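Local structure of Alpha/beta hydrolase (Novosphingobium aromaticivorans, 3BWX) at residues E62-G67 with M76-M81; D86-L91 with M112-A117; G103-G108 with G264-L269; A42-D47 with K183-L188; G131-P136 with D217-F222. The protein probably acts as a hydrolase of the alpha/beta hydrolase family and binds calcium. The protein carries 1 engineered substitution. All coordinates share one frame; numbering follows the deposited sequence.

Overall arrangement
Interaction 3 lies near the centre of the chain and joins the probable nucleophile elbow to the loop that carries His265; the others lie about 14 to 18 Å from it, centre to centre, within one alpha/beta hydrolase fold. Leu269 CD1 of interaction 3 packs against Phe45 CE1 of interaction 4 at 3.9 Å. Interactions 1 and 2 share helix 80-94 and are joined by a salt bridge from Arg64 NE to Asp86 OD2 (2.9 Å). Helix 106-117, shared by interactions 2 and 3, packs on helix 219-225 of interaction 5, where Ala116 CB meets Leu221 CD2 at 3.8 Å. A bound calcium lies about 7 Å from the side chain of Tyr78 in interaction 1.

Interaction 1 (E62-G67 with M76-M81); sequences EMRGRG and MTYQPM. With EDO (1,2-ethanediol), chain R.
Arg64, Gly65 and Arg66 meet Thr77 and Tyr78 where the type II beta turn Met63-Arg66, after strand 58-61 of the alpha/beta hydrolase fold, faces the approach to helix 80-94. The Tyr78 ring settles obliquely on the turn. Its CE1 is 3.5 Å from Arg64 O and 3.8 Å from Arg64 CG, while its OH comes within 3.5 Å of Gly65 CA. A side chain at Gly65 would run into CE1. Arg64 passes beside this ring with CG held between its backbone N and carbonyl carbon (chi1 55°); the bend at chi3 then swings the guanidinium across Thr77, leaving NH1 3.0 Å from Thr77 OG1. Arg66 folds back at chi2 and slides past the ring, with NH1 3.8 Å from Tyr78 CD1. Tyr78 is itself the centre of an inverse gamma turn. Each of these polar ends is secured from further out: Arg64 by Asp14 and Asp86, Thr77 by the carbonyl of Asp74, and the Tyr78 hydroxyl by Asp199 and the Ala72 amide. Replacing Arg64 with an alanine would probably leave Asp14 and Asp86 without their shared positive partner and uncover the flank of the Tyr78 ring. The turn itself is held from within by Arg66 NH1, which donates to Arg64 O over 2.8 Å, nearly along the C=O axis (171°).

Interaction 2 (D86-L91 with M112-A117); sequences DLEALL and MLLAAA
Leu114 of helix 106-117 reaches across to Leu87 and Leu91 of helix 80-94, a helix-helix contact of the alpha/beta hydrolase fold in which Leu87 and Leu114 also rest on Leu35 of the central sheet. The short helical segments cross at -60° with their axes 11.4 Å apart, and at this spacing the leucines meet by their ends: Leu114 comes between Leu87 and Leu91, one methyl to each. CD1 meets Leu87 CD1 at 4.3 Å, and CD2 turns to Leu91 CD1 at 4.1 Å. This is the buried, apolar part. The whole contact, Glu88 and Ala117 included, buries only about 175 Å² over both sides.

Toward solvent the character changes. Glu88 bends at chi2 (-71°) and slides past Leu114 in the opposite direction, laying its carboxylate along the outer flank of that leucine. Its charge is met outside the two segments by Arg121, which also bonds the carbonyl oxygen of Leu114 and thereby ties the two helices together at this edge. On the solvent side the contact ends at the exposed Ala117, where it is looser: Glu88 OE2 lies 3.5 Å from Leu114 CD2 but 4.1 Å from Ala117 CB.

Interaction 3 (G103-G108 with G264-L269); sequences GTSLGG and GHAPTL. With EDO (1,2-ethanediol), chain F.
The hydroxyl of Ser105 and the imidazole of His265 meet at the centre of the contact. Ser105 OG approaches the ring obliquely, 2.9 Å from His265 NE2 and also 2.9 Å from His265 CE1. The histidine reaches it because its CG is anti to the backbone N (chi1 -177°), which sends the ring out from its loop toward the turn. Ala266 follows a cis peptide bond and places its CB 4.0 Å above the plane of the same ring, over one face and offset toward the rim. That methyl also meets Thr104 CG2 at 4.0 Å, while Thr104 OG1, bonded to Asn128, lies 4.2 Å from Leu269 CD1.

Ser105 has phi 58° and psi -122° in the tight turn between strand 99-104 and helix 106-117. With Gly103 and Gly107 it fits the GxSxG nucleophile elbow of alpha/beta hydrolases. At the far side of the imidazole, His265 ND1 is hydrogen-bonded to Asp129, just after strand 122-128. Ser105, His265 and Asp129 are thus consistent with a catalytic triad. Ser105 was modelled in two conformers, so the exact place of OG is less certain. If the triad is as inferred, Asp129 would orient His265 through ND1 and leave NE2 directed at the probable nucleophile.

Interaction 4 (A42-D47 with K183-L188); sequences ARDFED and KRIMVL. With EDO (1,2-ethanediol), chain G.
A salt-bridge network of Glu46, Asp47 and Arg184 joins the start of helix 46-52 in the alpha/beta hydrolase core to the end of helix 175-185, which lies in the region between strands 122-128 and 230-235 where this family commonly carries its cap. Arg184 runs out fully extended from CG to NE, so its chain passes Arg43 O of the 3-10 segment 42-44 and the guanidinium presents its edge to both acids. NE donates to Glu46 OE2 at 2.8 Å, and NH2 meets Asp47 OD2 at 3.1 Å. Both oxygens lie near the guanidinium plane, but the carboxylates stand almost upright to it, at 86° for Glu46 and 90° for Asp47. Its remaining nitrogen, NH1, is paired with Asp270 beyond the two segments. A leucine in place of Arg184 would probably leave Glu46, Asp47 and Asp270 gathered without their common counter-charge.

A second arginine works in the reverse direction. Arg43, bent at chi3, grips Lys183 O side-on with two nitrogens, NE at 2.9 Å and NH2 at 3.1 Å. Arg184 O lies over one face of this guanidinium, 3.1 Å above its plane and displaced toward the rim, so a positive group sits among the last carbonyls of helix 175-185, where it would be expected to be favoured. Asp197 pairs with Arg43 NH1, and Arg40 with Asp44. A water completes the seam by donating to Arg184 O and, weakly, to Asp44 OD1. At the outer end a 1,2-ethanediol, probably from crystallisation, donates through O1 to Asp47 OD2 at 2.6 Å.

Interaction 5 (G131-P136 with D217-F222); sequences GPEVSP and DMWPLF
Trp219 places CG anti to its carbonyl carbon (chi1 -80°), which lays the indole against Pro132, and the extended chain of Glu133 brings a carboxylate to the edge of the same ring. Pro132 CG sits 3.3 Å above the centroid of the six-membered ring, only 8° off its normal, a CH-pi contact squarely over the face. In the plane of that indole, NE1 donates to Glu133 OE2 over 3.1 Å in a nearly straight bond (162°), although it meets the oxygen from above the carboxylate plane. The other oxygen, Glu133 OE1, is hydrogen-bonded to Thr245, so both oxygens are engaged and the turn of the carboxylate is probably restricted.

These residues join the loop after strand 122-128 of the alpha/beta hydrolase fold to the first turn of helix 219-225. The helix start is secured by Asp217, whose OD1 accepts from Trp219 N at 3.0 Å as a capping bond. Pro132 is wedged into this turn: its CB packs 3.8 Å from Met218 CB, and its CG lies 3.8 Å from Phe222 CB. Met218, a selenomethionine, bends at chi3 and brings its CE to 4.0 Å from Val134 CG2. Met249 of helix 243-250 touches Pro132, Trp219 and Phe222 alike. Beside the proline a water bridges the backbones, donating to Pro132 O and accepting from Met218 N at 2.9 Å.

Interaction 1 (E62-G67 with M76-M81)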
# COMPACT_ATOMS: atom_id res chain seq x y z
N GLU A 62 5.58 -7.63 0.76
CA GLU A 62 5.02 -7.43 2.09
C GLU A 62 6.17 -7.02 3.03
O GLU A 62 7.21 -7.68 3.05
CB GLU A 62 4.41 -8.75 2.59
CG GLU A 62 3.52 -9.36 1.54
CD GLU A 62 2.75 -10.53 2.02
OE1 GLU A 62 3.33 -11.55 2.51
OE2 GLU A 62 1.52 -10.43 1.87
N MSE A 63 5.96 -5.94 3.78
CA MSE A 63 7.01 -5.49 4.67
C MSE A 63 7.19 -6.45 5.85
O MSE A 63 6.30 -7.30 6.15
CB MSE A 63 6.69 -4.08 5.16
CG MSE A 63 6.71 -3.10 4.02
SE MSE A 63 8.33 -2.96 2.87
CE MSE A 63 7.96 -4.43 1.60
N ARG A 64 8.33 -6.35 6.52
CA ARG A 64 8.57 -7.17 7.70
C ARG A 64 7.37 -6.97 8.62
O ARG A 64 6.85 -5.84 8.77
CB ARG A 64 9.85 -6.76 8.44
CG ARG A 64 9.93 -5.29 8.84
CD ARG A 64 11.18 -4.89 9.59
NE ARG A 64 12.34 -5.04 8.74
CZ ARG A 64 13.57 -5.32 9.13
NH1 ARG A 64 13.84 -5.55 10.38
NH2 ARG A 64 14.52 -5.41 8.21
N GLY A 65 6.92 -8.07 9.21
CA GLY A 65 5.81 -8.07 10.16
C GLY A 65 4.43 -8.13 9.53
O GLY A 65 3.43 -8.05 10.26
N ARG A 66 4.35 -8.20 8.20
CA ARG A 66 3.05 -8.27 7.53
C ARG A 66 2.98 -9.51 6.67
O ARG A 66 3.94 -9.90 6.01
CB ARG A 66 2.79 -7.07 6.62
CG ARG A 66 2.55 -5.75 7.35
CD ARG A 66 3.80 -5.09 7.87
NE ARG A 66 3.51 -3.72 8.29
CZ ARG A 66 4.33 -3.00 9.05
NH1 ARG A 66 5.49 -3.47 9.45
NH2 ARG A 66 3.95 -1.80 9.39
N GLY A 67 1.80 -10.13 6.66
CA GLY A 67 1.57 -11.27 5.77
C GLY A 67 2.53 -12.38 6.05
O GLY A 67 2.72 -12.77 7.21
N MSE A 76 11.61 -2.43 17.25
CA MSE A 76 12.03 -1.06 16.94
C MSE A 76 12.43 -0.96 15.44
O MSE A 76 12.51 0.13 14.90
CB MSE A 76 13.18 -0.56 17.84
CG MSE A 76 13.36 0.95 17.74
SE MSE A 76 14.55 1.58 19.09
CE MSE A 76 14.94 3.35 18.31
N THR A 77 12.65 -2.08 14.75
CA THR A 77 12.87 -2.02 13.31
C THR A 77 11.63 -1.83 12.43
O THR A 77 11.75 -1.72 11.20
CB THR A 77 13.62 -3.30 12.80
OG1 THR A 77 12.78 -4.45 12.96
CG2 THR A 77 14.91 -3.44 13.49
N TYR A 78 10.47 -1.81 13.08
CA TYR A 78 9.17 -1.53 12.41
C TYR A 78 9.04 -0.01 12.24
O TYR A 78 8.38 0.65 13.03
CB TYR A 78 8.04 -2.12 13.24
CG TYR A 78 7.96 -3.61 13.25
CD1 TYR A 78 8.13 -4.36 12.06
CD2 TYR A 78 7.62 -4.32 14.41
CE1 TYR A 78 8.00 -5.81 12.06
CE2 TYR A 78 7.49 -5.71 14.38
CZ TYR A 78 7.71 -6.45 13.23
OH TYR A 78 7.55 -7.82 13.21
N GLN A 79 9.75 0.54 11.26
CA GLN A 79 9.69 1.98 11.01
C GLN A 79 9.97 2.25 9.53
O GLN A 79 10.63 1.41 8.86
CB GLN A 79 10.69 2.67 11.93
CG GLN A 79 12.14 2.22 11.75
CD GLN A 79 13.09 2.97 12.62
OE1 GLN A 79 12.76 4.02 13.19
NE2 GLN A 79 14.29 2.43 12.77
N PRO A 80 9.43 3.37 9.03
CA PRO A 80 9.53 3.65 7.59
C PRO A 80 10.88 3.60 6.94
O PRO A 80 10.98 3.08 5.83
CB PRO A 80 8.89 5.03 7.46
CG PRO A 80 7.89 5.06 8.54
CD PRO A 80 8.57 4.37 9.68
N MSE A 81 11.91 4.12 7.59
CA MSE A 81 13.24 4.03 6.95
C MSE A 81 13.81 2.63 6.81
O MSE A 81 14.61 2.36 5.93
CB MSE A 81 14.24 4.99 7.61
CG MSE A 81 13.75 6.44 7.58
SE MSE A 81 13.24 7.15 5.85
CE MSE A 81 14.90 7.07 5.07
C1 EDO R . 0.54 -13.79 1.20
O1 EDO R . -0.06 -14.85 1.95
C2 EDO R . -0.21 -12.54 1.54
O2 EDO R . 0.04 -12.33 2.91

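Interaction 2 (D86-L91 with M112-A117)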
# COMPACT_ATOMS: atom_id res chain seq x y z
N ASP A 86 14.66 -2.09 3.18
CA ASP A 86 14.30 -3.42 2.79
C ASP A 86 13.86 -3.40 1.31
O ASP A 86 14.12 -4.35 0.59
CB ASP A 86 13.16 -3.95 3.69
CG ASP A 86 13.58 -4.16 5.13
OD1 ASP A 86 14.79 -4.26 5.44
OD2 ASP A 86 12.66 -4.32 5.95
N LEU A 87 13.16 -2.36 0.88
CA LEU A 87 12.77 -2.29 -0.53
C LEU A 87 14.01 -2.07 -1.43
O LEU A 87 14.08 -2.61 -2.54
CB LEU A 87 11.78 -1.18 -0.76
CG LEU A 87 10.35 -1.52 -0.28
CD1 LEU A 87 9.54 -0.23 -0.09
CD2 LEU A 87 9.68 -2.55 -1.17
N GLU A 88 14.96 -1.22 -0.99
CA GLU A 88 16.22 -1.09 -1.73
C GLU A 88 16.90 -2.45 -1.86
O GLU A 88 17.47 -2.79 -2.93
CB GLU A 88 17.14 -0.07 -1.08
CG GLU A 88 16.64 1.35 -1.13
CD GLU A 88 16.66 2.00 -2.51
OE1 GLU A 88 16.98 1.34 -3.52
OE2 GLU A 88 16.28 3.18 -2.60
N ALA A 89 16.83 -3.26 -0.82
CA ALA A 89 17.43 -4.59 -0.85
C ALA A 89 16.70 -5.51 -1.86
O ALA A 89 17.33 -6.27 -2.58
CB ALA A 89 17.43 -5.26 0.53
N LEU A 90 15.36 -5.46 -1.91
CA LEU A 90 14.60 -6.17 -2.92
C LEU A 90 15.02 -5.75 -4.33
O LEU A 90 15.29 -6.62 -5.19
CB LEU A 90 13.10 -5.92 -2.75
CG LEU A 90 12.18 -6.44 -3.84
CD1 LEU A 90 12.20 -7.94 -3.95
CD2 LEU A 90 10.71 -5.95 -3.60
N LEU A 91 15.09 -4.44 -4.57
CA LEU A 91 15.42 -3.95 -5.91
C LEU A 91 16.82 -4.40 -6.33
O LEU A 91 17.02 -4.80 -7.49
CB LEU A 91 15.27 -2.44 -6.00
CG LEU A 91 13.87 -1.91 -5.80
CD1 LEU A 91 13.88 -0.37 -5.55
CD2 LEU A 91 12.92 -2.27 -6.98
N MSE A 112 7.53 7.83 -2.65
CA MSE A 112 8.24 9.12 -2.70
C MSE A 112 9.69 9.03 -2.25
O MSE A 112 10.59 9.56 -2.89
CB MSE A 112 7.46 10.17 -1.89
CG MSE A 112 6.12 10.51 -2.45
SE MSE A 112 5.15 11.87 -1.35
CE MSE A 112 3.48 10.98 -1.04
N LEU A 113 9.93 8.21 -1.21
CA LEU A 113 11.25 8.02 -0.66
C LEU A 113 12.16 7.27 -1.66
O LEU A 113 13.32 7.63 -1.87
CB LEU A 113 11.13 7.32 0.69
CG LEU A 113 10.62 8.26 1.79
CD1 LEU A 113 10.20 7.40 2.98
CD2 LEU A 113 11.69 9.36 2.15
N LEU A 114 11.60 6.26 -2.33
CA LEU A 114 12.36 5.55 -3.38
C LEU A 114 12.67 6.51 -4.53
O LEU A 114 13.80 6.48 -5.05
CB LEU A 114 11.57 4.38 -3.94
CG LEU A 114 11.48 3.18 -3.04
CD1 LEU A 114 10.41 2.20 -3.55
CD2 LEU A 114 12.83 2.48 -2.86
N ALA A 115 11.71 7.34 -4.96
CA ALA A 115 11.92 8.27 -6.07
C ALA A 115 13.02 9.26 -5.73
O ALA A 115 13.85 9.57 -6.58
CB ALA A 115 10.60 9.00 -6.42
N ALA A 116 13.05 9.70 -4.48
CA ALA A 116 14.02 10.69 -4.02
C ALA A 116 15.46 10.27 -4.27
O ALA A 116 16.29 11.11 -4.52
CB ALA A 116 13.83 10.97 -2.49
N ALA A 117 15.73 8.97 -4.18
CA ALA A 117 17.08 8.43 -4.40
C ALA A 117 17.56 8.68 -5.84
O ALA A 117 18.75 8.86 -6.08
CB ALA A 117 17.13 6.94 -4.09

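Interaction 3 (G103-G108 with G264-L269)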
# COMPACT_ATOMS: atom_id res chain seq x y z
N GLY A 103 1.63 2.92 -4.84
CA GLY A 103 1.78 2.94 -3.39
C GLY A 103 0.54 3.47 -2.68
O GLY A 103 0.06 4.58 -3.00
N THR A 104 0.00 2.65 -1.78
CA THR A 104 -1.14 3.00 -1.00
C THR A 104 -0.73 3.48 0.37
O THR A 104 -0.08 2.76 1.09
CB THR A 104 -2.10 1.85 -0.91
OG1 THR A 104 -2.63 1.61 -2.22
CG2 THR A 104 -3.28 2.22 0.04
N SER A 105 -1.14 4.70 0.72
CA SER A 105 -0.89 5.20 2.07
C SER A 105 0.62 5.19 2.40
O SER A 105 1.40 5.82 1.69
CB SER A 105 -1.72 4.37 3.07
OG SER A 105 -3.05 4.27 2.60
N LEU A 106 1.04 4.48 3.45
CA LEU A 106 2.48 4.37 3.76
C LEU A 106 3.28 3.90 2.53
O LEU A 106 4.39 4.34 2.26
CB LEU A 106 2.78 3.46 4.94
CG LEU A 106 4.26 3.31 5.34
CD1 LEU A 106 4.99 4.67 5.48
CD2 LEU A 106 4.30 2.48 6.64
N GLY A 107 2.68 3.02 1.76
CA GLY A 107 3.29 2.64 0.49
C GLY A 107 3.53 3.78 -0.48
O GLY A 107 4.48 3.76 -1.21
N GLY A 108 2.65 4.77 -0.48
CA GLY A 108 2.84 5.96 -1.27
C GLY A 108 3.99 6.79 -0.71
O GLY A 108 4.76 7.36 -1.47
N GLY A 264 -13.65 6.74 1.08
CA GLY A 264 -12.68 7.47 1.87
C GLY A 264 -11.30 6.88 1.70
O GLY A 264 -10.92 6.49 0.58
N HIS A 265 -10.56 6.86 2.80
CA HIS A 265 -9.20 6.34 2.81
C HIS A 265 -9.20 4.83 2.93
O HIS A 265 -9.58 4.32 3.97
CB HIS A 265 -8.38 6.93 3.97
CG HIS A 265 -6.96 6.48 3.96
ND1 HIS A 265 -6.01 7.00 3.10
CD2 HIS A 265 -6.33 5.53 4.70
CE1 HIS A 265 -4.84 6.42 3.35
NE2 HIS A 265 -5.01 5.52 4.31
N ALA A 266 -8.76 4.06 1.94
CA ALA A 266 -8.32 4.43 0.58
C ALA A 266 -9.15 3.65 -0.48
O ALA A 266 -9.72 2.58 -0.20
CB ALA A 266 -6.84 4.11 0.42
N PRO A 267 -9.18 4.16 -1.74
CA PRO A 267 -9.65 3.34 -2.85
C PRO A 267 -8.99 1.96 -2.83
O PRO A 267 -7.82 1.82 -2.46
CB PRO A 267 -9.23 4.14 -4.08
CG PRO A 267 -9.28 5.57 -3.58
CD PRO A 267 -8.71 5.47 -2.21
N THR A 268 -9.76 0.90 -3.16
CA THR A 268 -9.25 -0.44 -3.15
C THR A 268 -8.39 -0.73 -4.41
O THR A 268 -7.64 -1.73 -4.44
CB THR A 268 -10.39 -1.48 -3.12
OG1 THR A 268 -11.16 -1.37 -4.31
CG2 THR A 268 -11.26 -1.31 -1.85
N LEU A 269 -8.56 0.14 -5.44
CA LEU A 269 -8.02 0.01 -6.80
C LEU A 269 -8.79 -1.03 -7.63
O LEU A 269 -8.38 -1.35 -8.77
CB LEU A 269 -6.50 -0.30 -6.76
CG LEU A 269 -5.67 0.66 -5.90
CD1 LEU A 269 -4.20 0.31 -5.93
CD2 LEU A 269 -5.87 2.12 -6.30
C1 EDO F . -15.18 -1.85 -4.70
O1 EDO F . -13.77 -1.75 -4.49
C2 EDO F . -15.47 -1.67 -6.15
O2 EDO F . -15.20 -2.94 -6.75

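Interaction 4 (A42-D47 with K183-L188)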
# COMPACT_ATOMS: atom_id res chain seq x y z
N ALA A 42 0.26 -8.27 0.50
CA ALA A 42 0.16 -8.42 -0.95
C ALA A 42 -1.27 -8.65 -1.40
O ALA A 42 -1.65 -8.32 -2.55
CB ALA A 42 1.04 -9.57 -1.43
N ARG A 43 -2.12 -9.18 -0.53
CA ARG A 43 -3.52 -9.45 -0.91
C ARG A 43 -4.33 -8.22 -1.25
O ARG A 43 -5.32 -8.31 -1.95
CB ARG A 43 -4.26 -10.34 0.10
CG ARG A 43 -3.56 -11.63 0.30
CD ARG A 43 -4.36 -12.67 1.09
NE ARG A 43 -4.82 -12.28 2.42
CZ ARG A 43 -4.06 -12.22 3.52
NH1 ARG A 43 -2.76 -12.40 3.46
NH2 ARG A 43 -4.63 -11.89 4.66
N ASP A 44 -3.88 -7.05 -0.80
CA ASP A 44 -4.58 -5.79 -1.19
C ASP A 44 -4.54 -5.59 -2.68
O ASP A 44 -5.44 -4.93 -3.24
CB ASP A 44 -4.02 -4.56 -0.48
CG ASP A 44 -4.71 -4.27 0.86
OD1 ASP A 44 -5.55 -5.07 1.37
OD2 ASP A 44 -4.43 -3.21 1.42
N PHE A 45 -3.56 -6.22 -3.33
CA PHE A 45 -3.39 -6.14 -4.79
C PHE A 45 -3.82 -7.37 -5.56
O PHE A 45 -3.53 -7.53 -6.75
CB PHE A 45 -1.92 -5.81 -5.07
CG PHE A 45 -1.47 -4.51 -4.47
CD1 PHE A 45 -1.90 -3.29 -5.02
CD2 PHE A 45 -0.69 -4.51 -3.33
CE1 PHE A 45 -1.51 -2.08 -4.44
CE2 PHE A 45 -0.32 -3.29 -2.76
CZ PHE A 45 -0.72 -2.11 -3.30
N GLU A 46 -4.53 -8.29 -4.90
CA GLU A 46 -4.75 -9.61 -5.50
C GLU A 46 -5.58 -9.53 -6.80
O GLU A 46 -5.43 -10.39 -7.66
CB GLU A 46 -5.45 -10.55 -4.51
CG GLU A 46 -6.85 -10.13 -4.06
CD GLU A 46 -7.51 -10.95 -2.93
OE1 GLU A 46 -6.81 -11.84 -2.38
OE2 GLU A 46 -8.70 -10.67 -2.60
N ASP A 47 -6.52 -8.58 -6.88
CA ASP A 47 -7.32 -8.39 -8.12
C ASP A 47 -6.62 -7.45 -9.13
O ASP A 47 -6.59 -7.75 -10.33
CB ASP A 47 -8.77 -7.91 -7.81
CG ASP A 47 -9.63 -8.98 -7.15
OD1 ASP A 47 -9.14 -10.11 -6.97
OD2 ASP A 47 -10.80 -8.68 -6.82
N LYS A 183 -10.85 -10.78 4.05
CA LYS A 183 -9.87 -11.83 3.79
C LYS A 183 -8.56 -11.24 3.32
O LYS A 183 -7.51 -11.88 3.44
CB LYS A 183 -10.43 -12.88 2.80
CG LYS A 183 -11.57 -13.66 3.43
CD LYS A 183 -11.85 -14.97 2.72
CE LYS A 183 -10.90 -16.05 3.21
NZ LYS A 183 -11.08 -17.34 2.48
N ARG A 184 -8.58 -10.03 2.77
CA ARG A 184 -7.33 -9.40 2.38
C ARG A 184 -6.48 -8.91 3.54
O ARG A 184 -5.23 -8.88 3.43
CB ARG A 184 -7.55 -8.23 1.43
CG ARG A 184 -8.07 -8.62 0.08
CD ARG A 184 -8.38 -7.45 -0.78
NE ARG A 184 -8.89 -7.90 -2.03
CZ ARG A 184 -9.19 -7.11 -3.06
NH1 ARG A 184 -9.16 -5.79 -2.94
NH2 ARG A 184 -9.64 -7.66 -4.18
N ILE A 185 -7.12 -8.54 4.65
CA ILE A 185 -6.42 -7.90 5.76
C ILE A 185 -6.33 -8.76 7.02
O ILE A 185 -5.60 -8.43 7.96
CB ILE A 185 -7.02 -6.49 6.02
CG1 ILE A 185 -8.36 -6.53 6.74
CG2 ILE A 185 -7.12 -5.71 4.69
CD1 ILE A 185 -8.89 -5.09 6.96
N MSE A 186 -7.08 -9.87 7.03
CA MSE A 186 -7.11 -10.76 8.18
C MSE A 186 -6.84 -12.17 7.71
O MSE A 186 -6.93 -12.49 6.54
CB MSE A 186 -8.47 -10.68 8.93
CG MSE A 186 -8.97 -9.30 9.18
SE MSE A 186 -10.52 -9.25 10.31
CE MSE A 186 -9.65 -9.70 11.93
N VAL A 187 -6.56 -13.03 8.67
CA VAL A 187 -6.19 -14.42 8.37
C VAL A 187 -6.72 -15.35 9.47
O VAL A 187 -6.79 -14.98 10.63
CB VAL A 187 -4.66 -14.54 8.21
CG1 VAL A 187 -3.95 -14.31 9.52
CG2 VAL A 187 -4.30 -15.91 7.70
N LEU A 188 -7.10 -16.55 9.08
CA LEU A 188 -7.43 -17.58 10.04
C LEU A 188 -6.12 -18.11 10.58
O LEU A 188 -5.38 -18.79 9.87
CB LEU A 188 -8.23 -18.69 9.37
CG LEU A 188 -8.57 -19.90 10.25
CD1 LEU A 188 -9.41 -19.57 11.49
CD2 LEU A 188 -9.26 -20.90 9.37
C1 EDO G . -13.27 -6.57 -7.51
O1 EDO G . -11.98 -6.75 -8.10
C2 EDO G . -14.21 -6.05 -8.58
O2 EDO G . -14.38 -7.06 -9.58
O HOH W 1 -3.85 -6.43 3.05

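Interaction 5 (G131-P136 with D217-F222)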
# COMPACT_ATOMS: atom_id res chain seq x y z
N GLY A 131 -0.53 11.88 0.36
CA GLY A 131 0.19 13.03 -0.15
C GLY A 131 1.16 13.60 0.89
O GLY A 131 1.27 13.09 1.97
N PRO A 132 1.88 14.68 0.51
CA PRO A 132 2.88 15.27 1.40
C PRO A 132 2.30 16.04 2.57
O PRO A 132 3.07 16.59 3.36
CB PRO A 132 3.64 16.20 0.47
CG PRO A 132 2.62 16.61 -0.59
CD PRO A 132 1.80 15.38 -0.79
N GLU A 133 0.98 16.15 2.65
CA GLU A 133 0.28 16.67 3.83
C GLU A 133 -0.71 15.60 4.21
O GLU A 133 -1.54 15.19 3.38
CB GLU A 133 -0.47 17.98 3.53
CG GLU A 133 0.45 19.14 3.22
CD GLU A 133 -0.23 20.40 2.64
OE1 GLU A 133 -1.30 20.31 1.97
OE2 GLU A 133 0.37 21.48 2.82
N VAL A 134 -0.62 15.14 5.45
CA VAL A 134 -1.46 14.06 5.96
C VAL A 134 -2.41 14.64 7.02
O VAL A 134 -1.96 15.31 7.95
CB VAL A 134 -0.57 12.96 6.53
CG1 VAL A 134 -1.41 11.81 7.03
CG2 VAL A 134 0.40 12.51 5.44
N SER A 135 -3.71 14.38 6.88
CA SER A 135 -4.74 14.97 7.73
C SER A 135 -4.63 14.31 9.10
O SER A 135 -4.47 13.10 9.17
CB SER A 135 -6.16 14.78 7.15
OG SER A 135 -6.31 15.33 5.85
N PRO A 136 -4.67 15.12 10.19
CA PRO A 136 -4.52 14.63 11.57
C PRO A 136 -5.63 13.69 12.03
O PRO A 136 -5.36 12.76 12.84
CB PRO A 136 -4.52 15.90 12.40
CG PRO A 136 -5.27 16.90 11.57
CD PRO A 136 -4.89 16.58 10.15
N ASP A 217 9.19 18.54 5.96
CA ASP A 217 8.27 19.03 4.93
C ASP A 217 8.39 18.00 3.81
O ASP A 217 9.48 17.79 3.28
CB ASP A 217 8.71 20.43 4.51
CG ASP A 217 7.98 20.97 3.30
OD1 ASP A 217 6.99 20.37 2.80
OD2 ASP A 217 8.44 22.04 2.87
N MSE A 218 7.28 17.32 3.50
CA MSE A 218 7.29 16.30 2.43
C MSE A 218 6.96 16.78 1.04
O MSE A 218 7.07 16.01 0.09
CB MSE A 218 6.40 15.13 2.79
CG MSE A 218 6.92 14.43 4.04
SE MSE A 218 5.94 12.83 4.34
CE MSE A 218 4.22 13.62 4.83
N TRP A 219 6.66 18.06 0.90
CA TRP A 219 6.47 18.59 -0.45
C TRP A 219 7.66 18.35 -1.40
O TRP A 219 7.45 18.02 -2.56
CB TRP A 219 6.07 20.05 -0.37
CG TRP A 219 4.63 20.19 -0.05
CD1 TRP A 219 4.09 20.57 1.13
CD2 TRP A 219 3.54 19.90 -0.92
NE1 TRP A 219 2.72 20.56 1.05
CE2 TRP A 219 2.35 20.16 -0.21
CE3 TRP A 219 3.44 19.48 -2.24
CZ2 TRP A 219 1.08 20.01 -0.79
CZ3 TRP A 219 2.18 19.32 -2.82
CH2 TRP A 219 1.02 19.59 -2.09
N PRO A 220 8.90 18.51 -0.90
CA PRO A 220 10.05 18.21 -1.77
C PRO A 220 10.10 16.78 -2.27
O PRO A 220 10.49 16.56 -3.40
CB PRO A 220 11.26 18.49 -0.84
CG PRO A 220 10.76 19.56 0.06
CD PRO A 220 9.35 19.10 0.37
N LEU A 221 9.67 15.83 -1.45
CA LEU A 221 9.63 14.42 -1.86
C LEU A 221 8.52 14.22 -2.92
O LEU A 221 8.69 13.54 -3.93
CB LEU A 221 9.41 13.50 -0.66
CG LEU A 221 10.47 13.54 0.44
CD1 LEU A 221 9.96 12.72 1.62
CD2 LEU A 221 11.77 12.95 -0.05
N PHE A 222 7.38 14.85 -2.72
CA PHE A 222 6.32 14.77 -3.71
C PHE A 222 6.78 15.37 -5.02
O PHE A 222 6.62 14.81 -6.10
CB PHE A 222 5.06 15.51 -3.22
CG PHE A 222 4.03 15.67 -4.30
CD1 PHE A 222 3.21 14.61 -4.68
CD2 PHE A 222 3.94 16.85 -5.01
CE1 PHE A 222 2.35 14.72 -5.77
CE2 PHE A 222 3.09 16.94 -6.11
CZ PHE A 222 2.28 15.91 -6.45
O HOH W 2 4.73 17.79 4.84